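Local coordinates for Endoglucanase(Endo-1,4-beta-glucanase)protein (PDB 6R2J) that probably hydrolyses internal beta-1,4-glucosidic bonds of cellulose and binds cellobiose, at residues L201-H206 / H244-F249; W240-G245 / I321-A326; K42-Y47 / N90-I95; H14-S19 / Q50-I55. All coordinates share one frame; numbering follows the deposited sequence. Where two conformers were deposited one is given.

The four contacts lie in two groups around one eight-stranded beta/alpha (TIM) barrel. Contacts 3 and 4, with centres 7 Å apart, alternate along the chain and join the first three strands (14-18, 54-59 and 93-98) and the helix 41-49. Contacts 1 and 2 come later, have centres 8 Å apart and share His244 and Gly245; contact 1 pairs strands 201-206 and 248-252, and contact 2 sets the end of helix 229-244 against the C-terminal tail. Contact 1 is about 23 Å from contact 3 and 19 Å from contact 4, centre to centre, yet the barrel interior connects them: Phe249 touches Ile95 and Leu54. Contact 1 reaches the glycan pocket; contact 2 lies toward the barrel's outside.

Contact 1: residues L201-H206 / H244-F249; sequences LIYEAH and HGQKGF. With BGC (beta-D-glucopyranose), chain E.
Glu204 and Phe249 lie side by side and point the same way, the carboxylate meeting the ring at its edge with Glu204 OE1 3.7 Å from Phe249 CD2 and the two planes 59° apart. CG of Glu204 stands anti to the backbone N (chi1 162°) and the chain is extended beyond it, which carries the carboxylate past the ring toward His206. There Glu204 OE2, approached from above the carboxylate plane, accepts a 3.0 Å hydrogen bond from His206 NE2 and lies in the imidazole plane. His206 ND1 bonds to Glu144, and both residues line the glycan pocket; His206 lies beside the bound glucose. With a leucine in place of Glu204, His206 NE2 would probably lose its acceptor and the imidazole would be freer to turn.

The backbones that carry them are adjacent parallel strands of the TIM barrel, joined by Tyr203 N to Lys247 O (2.9 Å) and Ala205 N to Phe249 O (3.1 Å). Ile202 puts CG2 3.2 Å from Lys247 O. On the other face of the sheet from Glu204, Tyr203 CD1 lies 3.9 Å from Gln246 CB, its ring meeting Trp240 edge-to-face. Water 1 donates to Leu201 O and accepts from Lys247 N.

Contact 2: residues W240-G245 / I321-A326; sequences WLQKHG and IGPTPA
Gln242, in the last turn of the helix 229-244, lies against the C-terminal tail just where a Schellman motif ends the helix at Gly245. Its side chain leaves with CG anti to the carbonyl carbon (chi1 -63°) and runs on extended, alongside the tail. CB is 3.8 Å from Thr324 O. CG comes nearer, 3.3 Å from Thr324 O and 3.5 Å from Pro323 CB, crossing the proline ring obliquely. CD still faces Thr324 O, and the terminal amide ends beside the Thr324 side chain, the two pointing the same way. An alanine here would remove this extended arm and is likely to leave a gap beside Pro323 and Thr324, so that the tail could shift more easily.

One residue earlier, Leu241 crosses Pro323 at about a right angle. Leu241 CB and Pro323 CG are only 3.4 Å apart, tighter than usual packing, and a cis peptide before the proline helps set the course of the tail there. Asn276 of the helix 260-276 touches both Gln242 and Pro323. Farther along, Pro325 CG packs 3.7 Å from Gly245 CA, and Pro325 CA makes a CH...O contact with Gln242 O, which also accepts from Gly245 N. The helix end has a further bond: Trp240 O takes His244 N on one face of its carbonyl plane and His244 ND1, at 2.9 Å, on the other.

Contact 3: residues K42-Y47 / N90-I95; sequences KHFKYY and NGQKVI
A glutamine from the approach to a strand reaches the backbone of a helix: Gln92 NE2 makes a weak hydrogen bond to Phe44 O, 3.0 Å long with an N-H...O angle of 134°. The same amide uses its oxygen differently, for Gln92 OE1 lies in the plane of the Phe44 ring at its edge, 3.3 Å from CD1, with the ring and amide planes 60° apart. Phe44 CB is also 3.4 Å from Gln92 OE1, so the two ends of the amide meet the side chain and the backbone of one residue. Gln92 NE2 has a second acceptor in Ile52 O, a pairing that fixes the turn of the amide.

Asn90 covers the neighbouring part of the helix. Its ND2 packs 3.6 Å from Phe44 CB while bonding to Leu86 O of the helix 74-89 just before it, and its OD1 lies 3.7 Å from Lys45 CA. The Phe44 side chain also touches Thr83, Leu86 and Ala87 of that helix, which ends in a Schellman motif with Gly91 at positive phi. The contact thus joins helix 41-49 to the turn between helix 74-89 and strand 93-98, an arrangement of the outer helical layer of a TIM barrel.

Contact 4: residues H14-S19 / Q50-I55; sequences HGVNIS and QGIRLI
The Leu54 carbonyl is the flat group that meets the other segment, and Val16 N approaches it 34° out of the carbonyl plane at a C=O...N angle of 142°, giving a 3.2 Å hydrogen bond. Gly15 CA also lies 3.2 Å from Leu54 O in a CH...O contact. His14 points away from 50-55 at its CB, and its ring nitrogens bond to Ser280 and Asn274, while its backbone O receives a hydrogen bond from water 2, which accepts from Arg53 N.

Gly15 fits because a CB on it would run into Leu54 O; Ile52 CG2 packs 3.8 Å from Gly15 CA. Beyond, Val16 and Ile55 lie side by side with Val16 CG2 only 3.3 Å from Ile55 CD1, a tight pair. The first torsion of Val16 (chi1 -69°) sets CG2 between the backbone N and the carbonyl carbon, facing Ile55, and leaves CG1 to cross Ile52 at about a right angle, 3.7 Å from its CD1. Ile18 CG1 meets Ile55 CG2 at 3.6 Å. Tyr47 of helix 41-49 packs on Val16, Ile18 and Ile52, completing the beta-alpha-beta unit whose first strand also pairs with strand 280-285 to close the barrel. Within the two segments one backbone bond and one water bridge join the chains, and the pairing runs on through Val16 and Arg56; the rest is branched apolar packing under Tyr47.

Contact 1: residues L201-H206 / H244-F249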
loop_
_atom_site.group_PDB
_atom_site.type_symbol
_atom_site.label_atom_id
_atom_site.label_comp_id
_atom_site.label_asym_id
_atom_site.label_seq_id
_atom_site.Cartn_x
_atom_site.Cartn_y
_atom_site.Cartn_z
ATOM N N LEU A 201 -0.302 10.566 10.297
ATOM C CA LEU A 201 -1.265 9.637 9.720
ATOM C C LEU A 201 -1.589 10.087 8.304
ATOM O O LEU A 201 -1.710 11.296 8.042
ATOM C CB LEU A 201 -2.553 9.679 10.535
ATOM C CG LEU A 201 -3.573 8.547 10.541
ATOM C CD1 LEU A 201 -3.970 8.341 11.966
ATOM C CD2 LEU A 201 -4.689 8.998 9.634
ATOM N N ILE A 202 -1.750 9.110 7.408
ATOM C CA ILE A 202 -2.142 9.356 6.022
ATOM C C ILE A 202 -3.226 8.345 5.664
ATOM O O ILE A 202 -3.158 7.175 6.049
ATOM C CB ILE A 202 -0.936 9.295 5.054
ATOM C CG1 ILE A 202 0.079 10.364 5.491
ATOM C CG2 ILE A 202 -1.391 9.463 3.633
ATOM C CD1 ILE A 202 1.513 10.141 4.940
ATOM N N TYR A 203 -4.220 8.807 4.913
ATOM C CA TYR A 203 -5.337 7.977 4.477
ATOM C C TYR A 203 -5.044 7.455 3.090
ATOM O O TYR A 203 -4.374 8.104 2.290
ATOM C CB TYR A 203 -6.643 8.744 4.500
ATOM C CG TYR A 203 -7.037 9.041 5.915
ATOM C CD1 TYR A 203 -6.570 10.187 6.545
ATOM C CD2 TYR A 203 -7.827 8.145 6.647
ATOM C CE1 TYR A 203 -6.911 10.468 7.847
ATOM C CE2 TYR A 203 -8.198 8.429 7.955
ATOM C CZ TYR A 203 -7.734 9.594 8.551
ATOM O OH TYR A 203 -8.081 9.913 9.851
ATOM N N GLU A 204 -5.496 6.247 2.831
ATOM C CA GLU A 204 -5.006 5.505 1.685
ATOM C C GLU A 204 -6.175 4.759 1.081
ATOM O O GLU A 204 -6.855 4.000 1.781
ATOM C CB GLU A 204 -3.968 4.450 2.066
ATOM C CG GLU A 204 -3.806 3.412 0.953
ATOM C CD GLU A 204 -2.789 2.322 1.310
ATOM O OE1 GLU A 204 -2.209 2.344 2.433
ATOM O OE2 GLU A 204 -2.589 1.430 0.466
ATOM N N ALA A 205 -6.348 4.933 -0.229
ATOM C CA ALA A 205 -7.363 4.263 -1.024
ATOM C C ALA A 205 -6.683 3.564 -2.194
ATOM O O ALA A 205 -5.529 3.859 -2.544
ATOM C CB ALA A 205 -8.396 5.243 -1.603
ATOM N N HIS A 206 -7.460 2.666 -2.818
ATOM C CA HIS A 206 -7.079 1.874 -3.977
ATOM C C HIS A 206 -8.004 2.230 -5.118
ATOM O O HIS A 206 -9.136 2.666 -4.903
ATOM C CB HIS A 206 -7.169 0.383 -3.657
ATOM C CG HIS A 206 -6.192 -0.030 -2.604
ATOM N ND1 HIS A 206 -6.163 -1.282 -2.042
ATOM C CD2 HIS A 206 -5.206 0.673 -1.993
ATOM C CE1 HIS A 206 -5.210 -1.332 -1.127
ATOM N NE2 HIS A 206 -4.588 -0.172 -1.108
ATOM N N HIS A 244 -11.377 17.392 4.767
ATOM C CA HIS A 244 -11.022 17.028 6.130
ATOM C C HIS A 244 -9.615 17.438 6.531
ATOM O O HIS A 244 -9.200 17.114 7.646
ATOM C CB HIS A 244 -11.164 15.535 6.304
ATOM C CG HIS A 244 -12.574 15.098 6.286
ATOM N ND1 HIS A 244 -13.258 14.871 5.117
ATOM C CD2 HIS A 244 -13.460 14.937 7.287
ATOM C CE1 HIS A 244 -14.503 14.541 5.402
ATOM N NE2 HIS A 244 -14.648 14.565 6.715
ATOM N N GLY A 245 -8.890 18.134 5.661
ATOM C CA GLY A 245 -7.539 18.569 5.962
ATOM C C GLY A 245 -6.541 17.450 6.170
ATOM O O GLY A 245 -5.640 17.576 7.010
ATOM N N GLN A 246 -6.638 16.385 5.389
ATOM C CA GLN A 246 -5.839 15.188 5.623
ATOM C C GLN A 246 -5.003 14.855 4.401
ATOM O O GLN A 246 -5.279 15.327 3.287
ATOM C CB GLN A 246 -6.744 13.991 5.944
ATOM C CG GLN A 246 -7.666 14.265 7.151
ATOM C CD GLN A 246 -6.848 14.533 8.426
ATOM O OE1 GLN A 246 -7.270 15.266 9.324
ATOM N NE2 GLN A 246 -5.679 13.922 8.505
ATOM N N LYS A 247 -3.984 14.013 4.636
ATOM C CA LYS A 247 -3.016 13.621 3.615
ATOM C C LYS A 247 -3.427 12.298 2.989
ATOM O O LYS A 247 -3.927 11.410 3.668
ATOM C CB LYS A 247 -1.596 13.472 4.173
ATOM C CG LYS A 247 -1.021 14.721 4.828
ATOM C CD LYS A 247 0.107 14.340 5.781
ATOM C CE LYS A 247 -0.374 13.522 7.005
ATOM N NZ LYS A 247 0.724 13.285 7.980
ATOM N N GLY A 248 -3.173 12.161 1.690
ATOM C CA GLY A 248 -3.539 10.942 0.989
ATOM C C GLY A 248 -2.435 10.113 0.352
ATOM O O GLY A 248 -1.321 10.583 0.117
ATOM N N PHE A 249 -2.790 8.881 -0.011
ATOM C CA PHE A 249 -1.888 7.907 -0.615
ATOM C C PHE A 249 -2.784 6.990 -1.448
ATOM O O PHE A 249 -3.766 6.435 -0.934
ATOM C CB PHE A 249 -1.086 7.179 0.487
ATOM C CG PHE A 249 -0.224 6.043 -0.018
ATOM C CD1 PHE A 249 0.556 6.177 -1.172
ATOM C CD2 PHE A 249 -0.208 4.845 0.653
ATOM C CE1 PHE A 249 1.352 5.125 -1.640
ATOM C CE2 PHE A 249 0.566 3.774 0.183
ATOM C CZ PHE A 249 1.356 3.919 -0.962
HETATM C C2 BGC E . -12.885 -2.055 -4.724
HETATM C C3 BGC E . -11.941 -1.026 -4.190
HETATM C C4 BGC E . -10.613 -1.709 -4.224
HETATM C C5 BGC E . -10.371 -2.700 -5.320
HETATM C C6 BGC E . -8.952 -3.125 -5.090
HETATM C C1 BGC E . -12.561 -3.194 -5.725
HETATM O O2 BGC E . -14.148 -1.316 -4.981
HETATM O O3 BGC E . -12.261 -0.616 -2.856
HETATM O O4 BGC E . -9.812 -0.554 -4.138
HETATM O O5 BGC E . -11.354 -3.827 -5.132
HETATM O O6 BGC E . -8.768 -4.393 -5.772
HETATM O O HOH W 1 -3.669 13.068 7.242
#

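Contact 2: residues W240-G245 / I321-A326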
loop_
_atom_site.group_PDB
_atom_site.type_symbol
_atom_site.label_atom_id
_atom_site.label_comp_id
_atom_site.label_asym_id
_atom_site.label_seq_id
_atom_site.Cartn_x
_atom_site.Cartn_y
_atom_site.Cartn_z
ATOM N N TRP A 240 -12.458 14.540 -0.487
ATOM C CA TRP A 240 -12.650 14.216 0.923
ATOM C C TRP A 240 -11.408 14.536 1.744
ATOM O O TRP A 240 -11.512 15.085 2.848
ATOM C CB TRP A 240 -12.966 12.730 1.059
ATOM C CG TRP A 240 -13.306 12.286 2.413
ATOM C CD1 TRP A 240 -14.560 12.206 2.972
ATOM C CD2 TRP A 240 -12.395 11.807 3.404
ATOM N NE1 TRP A 240 -14.474 11.730 4.257
ATOM C CE2 TRP A 240 -13.157 11.477 4.549
ATOM C CE3 TRP A 240 -11.005 11.640 3.448
ATOM C CZ2 TRP A 240 -12.567 10.983 5.729
ATOM C CZ3 TRP A 240 -10.418 11.133 4.628
ATOM C CH2 TRP A 240 -11.197 10.820 5.743
ATOM N N LEU A 241 -10.222 14.184 1.234
ATOM C CA LEU A 241 -8.983 14.571 1.909
ATOM C C LEU A 241 -8.879 16.090 2.087
ATOM O O LEU A 241 -8.631 16.582 3.189
ATOM C CB LEU A 241 -7.785 14.044 1.128
ATOM C CG LEU A 241 -7.692 12.517 1.134
ATOM C CD1 LEU A 241 -6.708 12.074 0.032
ATOM C CD2 LEU A 241 -7.270 11.953 2.444
ATOM N N GLN A 242 -9.063 16.856 1.020
ATOM C CA GLN A 242 -8.953 18.302 1.159
ATOM C C GLN A 242 -9.949 18.838 2.175
ATOM O O GLN A 242 -9.605 19.703 2.993
ATOM C CB GLN A 242 -9.140 18.967 -0.205
ATOM C CG GLN A 242 -8.050 18.576 -1.220
ATOM C CD GLN A 242 -8.257 19.180 -2.594
ATOM O OE1 GLN A 242 -7.338 19.792 -3.163
ATOM N NE2 GLN A 242 -9.469 19.023 -3.131
ATOM N N LYS A 243 -11.190 18.350 2.140
ATOM C CA LYS A 243 -12.208 18.894 3.033
ATOM C C LYS A 243 -11.886 18.587 4.490
ATOM O O LYS A 243 -12.086 19.434 5.367
ATOM C CB LYS A 243 -13.591 18.370 2.646
ATOM C CG LYS A 243 -14.130 18.939 1.332
ATOM C CD LYS A 243 -15.107 20.087 1.596
ATOM C CE LYS A 243 -15.009 21.153 0.513
ATOM N NZ LYS A 243 -16.018 22.238 0.677
ATOM N N HIS A 244 -11.377 17.392 4.767
ATOM C CA HIS A 244 -11.022 17.028 6.130
ATOM C C HIS A 244 -9.615 17.438 6.531
ATOM O O HIS A 244 -9.200 17.114 7.646
ATOM C CB HIS A 244 -11.164 15.535 6.304
ATOM C CG HIS A 244 -12.574 15.098 6.286
ATOM N ND1 HIS A 244 -13.258 14.871 5.117
ATOM C CD2 HIS A 244 -13.460 14.937 7.287
ATOM C CE1 HIS A 244 -14.503 14.541 5.402
ATOM N NE2 HIS A 244 -14.648 14.565 6.715
ATOM N N GLY A 245 -8.890 18.134 5.661
ATOM C CA GLY A 245 -7.539 18.569 5.962
ATOM C C GLY A 245 -6.541 17.450 6.170
ATOM O O GLY A 245 -5.640 17.576 7.010
ATOM N N ILE A 321 3.410 16.147 1.473
ATOM C CA ILE A 321 2.372 15.230 1.022
ATOM C C ILE A 321 1.041 15.963 1.032
ATOM O O ILE A 321 0.705 16.651 2.010
ATOM C CB ILE A 321 2.355 13.947 1.876
ATOM C CG1 ILE A 321 3.738 13.288 1.723
ATOM C CG2 ILE A 321 1.198 13.051 1.444
ATOM C CD1 ILE A 321 4.081 12.825 0.273
ATOM N N GLY A 322 0.313 15.878 -0.088
ATOM C CA GLY A 322 -0.991 16.482 -0.203
ATOM C C GLY A 322 -2.088 15.460 -0.012
ATOM O O GLY A 322 -1.853 14.369 0.518
ATOM N N PRO A 323 -3.316 15.791 -0.485
ATOM C CA PRO A 323 -3.620 17.081 -1.160
ATOM C C PRO A 323 -3.628 18.334 -0.240
ATOM O O PRO A 323 -3.561 18.232 0.998
ATOM C CB PRO A 323 -5.008 16.837 -1.788
ATOM C CG PRO A 323 -5.651 15.879 -0.806
ATOM C CD PRO A 323 -4.522 14.952 -0.338
ATOM N N THR A 324 -3.683 19.501 -0.886
ATOM C CA THR A 324 -3.693 20.757 -0.155
ATOM C C THR A 324 -5.109 20.998 0.357
ATOM O O THR A 324 -6.035 21.103 -0.457
ATOM C CB THR A 324 -3.254 21.876 -1.078
ATOM O OG1 THR A 324 -3.978 21.785 -2.311
ATOM C CG2 THR A 324 -1.775 21.742 -1.364
ATOM N N PRO A 325 -5.322 21.026 1.689
ATOM C CA PRO A 325 -6.671 21.322 2.214
ATOM C C PRO A 325 -7.240 22.603 1.609
ATOM O O PRO A 325 -6.476 23.438 1.129
ATOM C CB PRO A 325 -6.452 21.445 3.736
ATOM C CG PRO A 325 -5.167 20.693 4.035
ATOM C CD PRO A 325 -4.329 20.806 2.767
ATOM N N ALA A 326 -8.560 22.760 1.621
ATOM C CA ALA A 326 -9.176 24.000 1.174
ATOM C C ALA A 326 -8.542 25.195 1.877
ATOM O O ALA A 326 -9.102 25.731 2.830
ATOM C CB ALA A 326 -10.679 23.951 1.437
#

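Contact 3: residues K42-Y47 / N90-I95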
loop_
_atom_site.group_PDB
_atom_site.type_symbol
_atom_site.label_atom_id
_atom_site.label_comp_id
_atom_site.label_asym_id
_atom_site.label_seq_id
_atom_site.Cartn_x
_atom_site.Cartn_y
_atom_site.Cartn_z
ATOM N N LYS A 42 18.322 -7.554 -6.156
ATOM C CA LYS A 42 18.137 -7.168 -7.554
ATOM C C LYS A 42 16.880 -6.327 -7.731
ATOM O O LYS A 42 16.865 -5.368 -8.514
ATOM C CB LYS A 42 18.076 -8.402 -8.444
ATOM C CG LYS A 42 16.801 -9.213 -8.249
ATOM C CD LYS A 42 16.787 -10.479 -9.102
ATOM C CE LYS A 42 15.614 -10.517 -10.067
ATOM N NZ LYS A 42 15.630 -11.771 -10.874
ATOM N N HIS A 43 15.814 -6.665 -7.005
ATOM C CA HIS A 43 14.567 -5.925 -7.133
ATOM C C HIS A 43 14.732 -4.490 -6.650
ATOM O O HIS A 43 14.368 -3.539 -7.349
ATOM C CB HIS A 43 13.448 -6.666 -6.392
ATOM C CG HIS A 43 13.246 -8.062 -6.887
ATOM N ND1 HIS A 43 13.590 -9.173 -6.152
ATOM C CD2 HIS A 43 12.761 -8.519 -8.062
ATOM C CE1 HIS A 43 13.293 -10.258 -6.843
ATOM N NE2 HIS A 43 12.818 -9.887 -8.019
ATOM N N PHE A 44 15.303 -4.305 -5.474
ATOM C CA PHE A 44 15.426 -2.948 -4.959
ATOM C C PHE A 44 16.358 -2.118 -5.822
ATOM O O PHE A 44 16.112 -0.924 -6.024
ATOM C CB PHE A 44 15.908 -3.011 -3.530
ATOM C CG PHE A 44 14.939 -3.706 -2.615
ATOM C CD1 PHE A 44 13.944 -2.985 -1.964
ATOM C CD2 PHE A 44 14.994 -5.104 -2.420
ATOM C CE1 PHE A 44 13.071 -3.619 -1.118
ATOM C CE2 PHE A 44 14.087 -5.745 -1.563
ATOM C CZ PHE A 44 13.144 -5.002 -0.911
ATOM N N LYS A 45 17.428 -2.739 -6.336
ATOM C CA LYS A 45 18.363 -2.072 -7.237
ATOM C C LYS A 45 17.684 -1.679 -8.546
ATOM O O LYS A 45 17.862 -0.555 -9.037
ATOM C CB LYS A 45 19.547 -3.001 -7.514
ATOM C CG LYS A 45 20.687 -2.451 -8.407
ATOM C CD LYS A 45 21.035 -1.017 -8.120
ATOM C CE LYS A 45 22.315 -0.599 -8.825
ATOM N NZ LYS A 45 22.889 -1.626 -9.710
ATOM N N TYR A 46 16.923 -2.595 -9.144
ATOM C CA TYR A 46 16.217 -2.251 -10.371
ATOM C C TYR A 46 15.333 -1.022 -10.170
ATOM O O TYR A 46 15.397 -0.067 -10.946
ATOM C CB TYR A 46 15.381 -3.426 -10.881
ATOM C CG TYR A 46 14.564 -3.019 -12.092
ATOM C CD1 TYR A 46 15.161 -2.836 -13.316
ATOM C CD2 TYR A 46 13.199 -2.778 -11.987
ATOM C CE1 TYR A 46 14.406 -2.423 -14.413
ATOM C CE2 TYR A 46 12.445 -2.385 -13.049
ATOM C CZ TYR A 46 13.042 -2.199 -14.265
ATOM O OH TYR A 46 12.281 -1.790 -15.340
ATOM N N TYR A 47 14.477 -1.027 -9.150
ATOM C CA TYR A 47 13.520 0.075 -9.032
ATOM C C TYR A 47 14.219 1.362 -8.640
ATOM O O TYR A 47 13.893 2.428 -9.155
ATOM C CB TYR A 47 12.365 -0.302 -8.105
ATOM C CG TYR A 47 11.517 -1.375 -8.745
ATOM C CD1 TYR A 47 10.579 -1.066 -9.750
ATOM C CD2 TYR A 47 11.697 -2.698 -8.403
ATOM C CE1 TYR A 47 9.822 -2.061 -10.372
ATOM C CE2 TYR A 47 10.958 -3.702 -8.994
ATOM C CZ TYR A 47 10.008 -3.397 -9.968
ATOM O OH TYR A 47 9.277 -4.428 -10.525
ATOM N N ASN A 90 19.445 0.976 -0.763
ATOM C CA ASN A 90 19.201 1.502 -2.090
ATOM C C ASN A 90 18.440 2.809 -2.063
ATOM O O ASN A 90 17.785 3.151 -3.052
ATOM C CB ASN A 90 18.445 0.485 -2.924
ATOM C CG ASN A 90 19.343 -0.619 -3.437
ATOM O OD1 ASN A 90 20.138 -0.431 -4.399
ATOM N ND2 ASN A 90 19.234 -1.799 -2.801
ATOM N N GLY A 91 18.512 3.548 -0.957
ATOM C CA GLY A 91 17.885 4.856 -0.886
ATOM C C GLY A 91 16.385 4.860 -0.947
ATOM O O GLY A 91 15.808 5.894 -1.293
ATOM N N GLN A 92 15.740 3.748 -0.583
ATOM C CA GLN A 92 14.286 3.604 -0.590
ATOM C C GLN A 92 13.722 3.522 0.835
ATOM O O GLN A 92 14.409 3.160 1.795
ATOM C CB GLN A 92 13.858 2.347 -1.379
ATOM C CG GLN A 92 14.124 2.415 -2.866
ATOM C CD GLN A 92 14.363 1.071 -3.528
ATOM O OE1 GLN A 92 14.753 0.083 -2.904
ATOM N NE2 GLN A 92 14.135 1.038 -4.815
ATOM N N LYS A 93 12.429 3.829 0.960
ATOM C CA LYS A 93 11.710 3.680 2.220
ATOM C C LYS A 93 10.431 2.890 1.960
ATOM O O LYS A 93 9.811 2.997 0.897
ATOM C CB LYS A 93 11.449 5.027 2.891
ATOM C CG LYS A 93 12.754 5.794 3.196
ATOM C CD LYS A 93 12.501 7.063 4.011
ATOM C CE LYS A 93 13.791 7.852 4.206
ATOM N NZ LYS A 93 13.614 9.192 4.858
ATOM N N VAL A 94 10.061 2.071 2.933
ATOM C CA VAL A 94 9.077 1.018 2.732
ATOM C C VAL A 94 7.855 1.253 3.607
ATOM O O VAL A 94 7.970 1.608 4.782
ATOM C CB VAL A 94 9.702 -0.364 3.032
ATOM C CG1 VAL A 94 8.670 -1.473 2.941
ATOM C CG2 VAL A 94 10.908 -0.600 2.103
ATOM N N ILE A 95 6.689 1.005 3.027
ATOM C CA ILE A 95 5.431 0.918 3.756
ATOM C C ILE A 95 5.161 -0.564 3.964
ATOM O O ILE A 95 4.839 -1.293 3.020
ATOM C CB ILE A 95 4.290 1.620 2.991
ATOM C CG1 ILE A 95 4.675 3.097 2.709
ATOM C CG2 ILE A 95 2.929 1.599 3.748
ATOM C CD1 ILE A 95 3.638 3.889 1.986
#

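Contact 4: residues H14-S19 / Q50-I55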
loop_
_atom_site.group_PDB
_atom_site.type_symbol
_atom_site.label_atom_id
_atom_site.label_comp_id
_atom_site.label_asym_id
_atom_site.label_seq_id
_atom_site.Cartn_x
_atom_site.Cartn_y
_atom_site.Cartn_z
ATOM N N HIS A 14 5.726 8.419 -6.390
ATOM C CA HIS A 14 5.157 7.312 -7.151
ATOM C C HIS A 14 6.067 6.104 -7.093
ATOM O O HIS A 14 7.191 6.115 -7.625
ATOM C CB HIS A 14 4.861 7.743 -8.577
ATOM C CG HIS A 14 3.899 8.880 -8.638
ATOM N ND1 HIS A 14 2.688 8.847 -7.986
ATOM C CD2 HIS A 14 3.998 10.111 -9.187
ATOM C CE1 HIS A 14 2.065 9.998 -8.161
ATOM N NE2 HIS A 14 2.831 10.773 -8.902
ATOM N N GLY A 15 5.572 5.080 -6.411
ATOM C CA GLY A 15 6.362 3.928 -6.096
ATOM C C GLY A 15 5.685 2.694 -6.598
ATOM O O GLY A 15 4.857 2.781 -7.518
ATOM N N VAL A 16 6.027 1.553 -5.978
ATOM C CA VAL A 16 5.611 0.246 -6.454
ATOM C C VAL A 16 5.297 -0.645 -5.272
ATOM O O VAL A 16 5.997 -0.629 -4.263
ATOM C CB VAL A 16 6.708 -0.424 -7.314
ATOM C CG1 VAL A 16 6.903 0.301 -8.672
ATOM C CG2 VAL A 16 8.016 -0.509 -6.548
ATOM N N ASN A 17 4.279 -1.472 -5.428
ATOM C CA ASN A 17 4.116 -2.590 -4.525
ATOM C C ASN A 17 5.064 -3.713 -4.950
ATOM O O ASN A 17 5.165 -4.026 -6.141
ATOM C CB ASN A 17 2.686 -3.096 -4.588
ATOM C CG ASN A 17 1.706 -2.161 -3.936
ATOM O OD1 ASN A 17 1.491 -2.240 -2.725
ATOM N ND2 ASN A 17 1.058 -1.314 -4.730
ATOM N N ILE A 18 5.708 -4.354 -3.961
ATOM C CA ILE A 18 6.691 -5.409 -4.200
ATOM C C ILE A 18 6.260 -6.723 -3.555
ATOM O O ILE A 18 6.001 -6.769 -2.338
ATOM C CB ILE A 18 8.089 -4.978 -3.724
ATOM C CG1 ILE A 18 8.556 -3.756 -4.539
ATOM C CG2 ILE A 18 9.086 -6.131 -3.873
ATOM C CD1 ILE A 18 8.942 -4.024 -6.031
ATOM N N SER A 19 6.193 -7.788 -4.369
ATOM C CA SER A 19 5.804 -9.131 -3.981
ATOM C C SER A 19 6.907 -9.753 -3.120
ATOM O O SER A 19 8.051 -9.257 -3.095
ATOM C CB SER A 19 5.484 -9.961 -5.229
ATOM O OG SER A 19 6.562 -9.883 -6.097
ATOM N N GLN A 50 15.474 2.953 -11.675
ATOM C CA GLN A 50 14.407 3.627 -12.395
ATOM C C GLN A 50 13.945 4.906 -11.708
ATOM O O GLN A 50 12.983 5.522 -12.177
ATOM C CB GLN A 50 13.230 2.661 -12.550
ATOM C CG GLN A 50 13.593 1.319 -13.178
ATOM C CD GLN A 50 14.029 1.418 -14.671
ATOM O OE1 GLN A 50 13.450 2.181 -15.466
ATOM N NE2 GLN A 50 15.037 0.621 -15.048
ATOM N N GLY A 51 14.614 5.336 -10.636
ATOM C CA GLY A 51 14.238 6.548 -9.935
ATOM C C GLY A 51 13.155 6.394 -8.899
ATOM O O GLY A 51 12.553 7.400 -8.490
ATOM N N ILE A 52 12.859 5.163 -8.483
ATOM C CA ILE A 52 11.760 4.872 -7.563
ATOM C C ILE A 52 12.376 4.673 -6.193
ATOM O O ILE A 52 13.251 3.813 -6.016
ATOM C CB ILE A 52 10.978 3.619 -7.984
ATOM C CG1 ILE A 52 10.207 3.809 -9.289
ATOM C CG2 ILE A 52 9.988 3.259 -6.941
ATOM C CD1 ILE A 52 9.617 2.532 -9.849
ATOM N N ARG A 53 11.893 5.456 -5.226
ATOM C CA ARG A 53 12.363 5.405 -3.853
ATOM C C ARG A 53 11.282 4.995 -2.861
ATOM O O ARG A 53 11.558 4.922 -1.655
ATOM C CB ARG A 53 12.897 6.778 -3.459
ATOM C CG ARG A 53 14.205 7.121 -4.082
ATOM C CD ARG A 53 14.835 8.297 -3.335
ATOM N NE ARG A 53 16.056 8.706 -4.004
ATOM C CZ ARG A 53 17.266 8.450 -3.544
ATOM N NH1 ARG A 53 17.419 7.812 -2.379
ATOM N NH2 ARG A 53 18.320 8.846 -4.246
ATOM N N LEU A 54 10.068 4.724 -3.333
ATOM C CA LEU A 54 8.938 4.362 -2.495
ATOM C C LEU A 54 8.503 2.934 -2.803
ATOM O O LEU A 54 8.325 2.565 -3.972
ATOM C CB LEU A 54 7.788 5.351 -2.735
ATOM C CG LEU A 54 6.482 5.214 -1.956
ATOM C CD1 LEU A 54 6.772 5.568 -0.499
ATOM C CD2 LEU A 54 5.354 6.046 -2.536
ATOM N N ILE A 55 8.323 2.147 -1.749
ATOM C CA ILE A 55 7.931 0.753 -1.848
ATOM C C ILE A 55 6.830 0.489 -0.824
ATOM O O ILE A 55 6.957 0.849 0.351
ATOM C CB ILE A 55 9.121 -0.185 -1.575
ATOM C CG1 ILE A 55 10.265 0.118 -2.546
ATOM C CG2 ILE A 55 8.675 -1.650 -1.639
ATOM C CD1 ILE A 55 10.038 -0.397 -3.939
HETATM O O HOH W 2 9.542 6.940 -6.155
#